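Local coordinates for fusion DH (Streptomyces sp. MJ635-86F5, PDB 6K97), which probably dehydrates polyketide intermediates carried on an acyl carrier protein, as a split dehydratase domain of cremimycin biosynthesis rejoined in an engineered fusion, at residues A232-G237 / L292-T297. Residues are numbered along the deposited sequence; the frame is centred on the assembly and turned at random.
Sequences ADVEVG and LRVHIT
Val234 and Leu292 face each other as a hydrogen-bonded pair of two antiparallel strands. Val234 N donates to Leu292 O at 3.0 Å, nearly straight at 170°. Leu292 N returns a bond to Val234 O. Ala232 and Val294 form the next such pair, with Val294 N to Ala232 O at 2.9 Å. The apolar side chains of these four residues share one face of the sheet, and this is the close-packed side. With chi1 at -54°, Val234 CG1 is anti to its carbonyl carbon and CG2 is staggered between the backbone N and that carbon, which turns CG2 to Leu292 CB at 3.6 Å. Ala232 CB lies 4.2 Å from Val294 CB. Helix 252-266 covers this face, with Leu254 touching both Val234 and Leu292.

The other face is partly open to solvent. Asp233 and Arg293 form the non-hydrogen-bonded pair, and their side chains run side by side. The Arg293 chain bends at chi3 (47°), bringing its guanidinium against the carboxylate. Asp233 OD1 lies 2.7 Å from Arg293 NH1, but over the face of the guanidinium. Because OD1 is well out of that plane, no N-H points at it, and the salt bridge rests on charge alone. Trp224 touches both side chains. A leucine in place of Arg293 would probably leave the Asp233 carboxylate without its cross-strand counter-charge.

Both strands belong to the second part of the fusion. An antiparallel sheet curled round a central helix, here helix 252-266, is the hotdog fold; this is probably the C-terminal one of the double-hotdog dehydratase.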
ATOM      1  N   ALA A 232      27.492  10.630  26.811  1.00 44.79           N
ATOM      2  CA  ALA A 232      28.172  10.133  25.623  1.00 44.34           C
ATOM      3  C   ALA A 232      28.167  11.133  24.477  1.00 47.48           C
ATOM      4  O   ALA A 232      27.126  11.729  24.189  1.00 51.07           O
ATOM      5  CB  ALA A 232      27.477   8.865  25.181  1.00 43.65           C
ATOM      6  N   ASP A 233      29.308  11.309  23.812  1.00 47.05           N
ATOM      7  CA  ASP A 233      29.334  11.983  22.529  1.00 47.48           C
ATOM      8  C   ASP A 233      29.302  10.899  21.455  1.00 45.36           C
ATOM      9  O   ASP A 233      30.149  10.011  21.441  1.00 41.44           O
ATOM     10  CB  ASP A 233      30.576  12.848  22.375  1.00 54.96           C
ATOM     11  CG  ASP A 233      30.516  14.114  23.198  1.00 59.61           C
ATOM     12  OD1 ASP A 233      29.592  14.274  24.025  1.00 69.74           O
ATOM     13  OD2 ASP A 233      31.376  14.981  22.992  1.00 64.48           O
ATOM     14  N   VAL A 234      28.306  10.972  20.577  1.00 42.97           N
ATOM     15  CA  VAL A 234      28.183  10.052  19.463  1.00 42.80           C
ATOM     16  C   VAL A 234      28.130  10.836  18.159  1.00 42.47           C
ATOM     17  O   VAL A 234      27.719  11.989  18.118  1.00 39.73           O
ATOM     18  CB  VAL A 234      26.956   9.110  19.601  1.00 44.13           C
ATOM     19  CG1 VAL A 234      26.998   8.400  20.928  1.00 46.56           C
ATOM     20  CG2 VAL A 234      25.645   9.867  19.526  1.00 44.45           C
ATOM     21  N   GLU A 235      28.581  10.187  17.106  1.00 46.98           N
ATOM     22  CA  GLU A 235      28.640  10.745  15.768  1.00 52.55           C
ATOM     23  C   GLU A 235      28.445   9.565  14.804  1.00 51.29           C
ATOM     24  O   GLU A 235      28.444   8.440  15.241  1.00 49.73           O
ATOM     25  CB  GLU A 235      29.945  11.471  15.522  1.00 54.29           C
ATOM     26  CG  GLU A 235      29.729  12.704  14.641  1.00 66.79           C
ATOM     27  CD  GLU A 235      30.937  13.628  14.573  1.00 72.39           C
ATOM     28  OE1 GLU A 235      32.036  13.221  15.063  1.00 79.11           O
ATOM     29  OE2 GLU A 235      30.771  14.736  14.007  1.00 73.05           O
ATOM     30  N   VAL A 236      28.168   9.815  13.529  1.00 52.76           N
ATOM     31  CA  VAL A 236      28.011   8.708  12.585  1.00 54.95           C
ATOM     32  C   VAL A 236      29.408   8.269  12.137  1.00 55.27           C
ATOM     33  O   VAL A 236      30.173   9.079  11.572  1.00 53.50           O
ATOM     34  CB  VAL A 236      27.175   9.117  11.347  1.00 58.41           C
ATOM     35  CG1 VAL A 236      26.976   7.927  10.421  1.00 60.89           C
ATOM     36  CG2 VAL A 236      25.832   9.656  11.780  1.00 62.90           C
ATOM     37  N   GLY A 237      29.739   7.005  12.392  1.00 53.58           N
ATOM     38  CA  GLY A 237      31.034   6.446  12.001  1.00 57.14           C
ATOM     39  C   GLY A 237      31.157   6.308  10.491  1.00 59.81           C
ATOM     40  O   GLY A 237      30.160   6.097   9.802  1.00 66.71           O
ATOM     41  N   LEU A 292      25.395  13.939  18.631  1.00 37.69           N
ATOM     42  CA  LEU A 292      24.606  14.016  19.843  1.00 36.98           C
ATOM     43  C   LEU A 292      25.425  13.951  21.124  1.00 37.87           C
ATOM     44  O   LEU A 292      26.411  13.242  21.191  1.00 37.64           O
ATOM     45  CB  LEU A 292      23.634  12.858  19.857  1.00 37.45           C
ATOM     46  CG  LEU A 292      22.568  12.745  18.756  1.00 38.07           C
ATOM     47  CD1 LEU A 292      21.723  11.546  19.086  1.00 39.05           C
ATOM     48  CD2 LEU A 292      21.645  13.934  18.678  1.00 37.70           C
ATOM     49  N   ARG A 293      25.022  14.732  22.123  1.00 41.22           N
ATOM     50  CA  ARG A 293      25.467  14.577  23.485  1.00 43.86           C
ATOM     51  C   ARG A 293      24.302  13.954  24.214  1.00 42.71           C
ATOM     52  O   ARG A 293      23.179  14.493  24.224  1.00 40.27           O
ATOM     53  CB  ARG A 293      25.841  15.913  24.130  1.00 51.78           C
ATOM     54  CG  ARG A 293      26.946  16.683  23.390  1.00 62.94           C
ATOM     55  CD  ARG A 293      27.661  17.673  24.316  1.00 71.77           C
ATOM     56  NE  ARG A 293      28.016  16.998  25.587  1.00 79.69           N
ATOM     57  CZ  ARG A 293      29.209  16.535  25.926  1.00 74.68           C
ATOM     58  NH1 ARG A 293      30.262  16.679  25.132  1.00 67.04           N
ATOM     59  NH2 ARG A 293      29.341  15.932  27.093  1.00 85.89           N
ATOM     60  N   VAL A 294      24.578  12.826  24.857  1.00 40.99           N
ATOM     61  CA  VAL A 294      23.537  11.959  25.339  1.00 41.50           C
ATOM     62  C   VAL A 294      23.609  11.713  26.836  1.00 41.46           C
ATOM     63  O   VAL A 294      24.637  11.312  27.354  1.00 44.22           O
ATOM     64  CB  VAL A 294      23.679  10.627  24.626  1.00 42.30           C
ATOM     65  CG1 VAL A 294      22.676   9.638  25.156  1.00 45.06           C
ATOM     66  CG2 VAL A 294      23.469  10.820  23.149  1.00 41.12           C
ATOM     67  N   HIS A 295      22.507  11.914  27.523  1.00 40.07           N
ATOM     68  CA  HIS A 295      22.424  11.597  28.947  1.00 40.57           C
ATOM     69  C   HIS A 295      21.671  10.289  29.075  1.00 37.87           C
ATOM     70  O   HIS A 295      20.499  10.188  28.675  1.00 35.58           O
ATOM     71  CB  HIS A 295      21.708  12.742  29.692  1.00 42.77           C
ATOM     72  CG  HIS A 295      21.679  12.599  31.184  1.00 45.69           C
ATOM     73  ND1 HIS A 295      21.028  13.506  32.003  1.00 49.79           N
ATOM     74  CD2 HIS A 295      22.193  11.660  32.014  1.00 48.25           C
ATOM     75  CE1 HIS A 295      21.162  13.146  33.268  1.00 46.97           C
ATOM     76  NE2 HIS A 295      21.871  12.034  33.304  1.00 48.07           N
ATOM     77  N   ILE A 296      22.352   9.270  29.593  1.00 38.35           N
ATOM     78  CA  ILE A 296      21.734   7.963  29.854  1.00 38.72           C
ATOM     79  C   ILE A 296      21.553   7.738  31.336  1.00 39.25           C
ATOM     80  O   ILE A 296      22.517   7.897  32.083  1.00 43.63           O
ATOM     81  CB  ILE A 296      22.627   6.836  29.323  1.00 40.51           C
ATOM     82  CG1 ILE A 296      22.926   7.097  27.850  1.00 40.40           C
ATOM     83  CG2 ILE A 296      21.953   5.458  29.503  1.00 41.06           C
ATOM     84  CD1 ILE A 296      23.956   6.172  27.228  1.00 41.13           C
ATOM     85  N   THR A 297      20.343   7.389  31.760  1.00 39.07           N
ATOM     86  CA  THR A 297      20.035   7.044  33.184  1.00 42.26           C
ATOM     87  C   THR A 297      19.351   5.671  33.297  1.00 43.93           C
ATOM     88  O   THR A 297      18.591   5.283  32.406  1.00 44.27           O
ATOM     89  CB  THR A 297      19.096   8.069  33.846  1.00 41.78           C
ATOM     90  OG1 THR A 297      17.841   8.051  33.158  1.00 44.68           O
ATOM     91  CG2 THR A 297      19.671   9.486  33.728  1.00 44.45           C
TER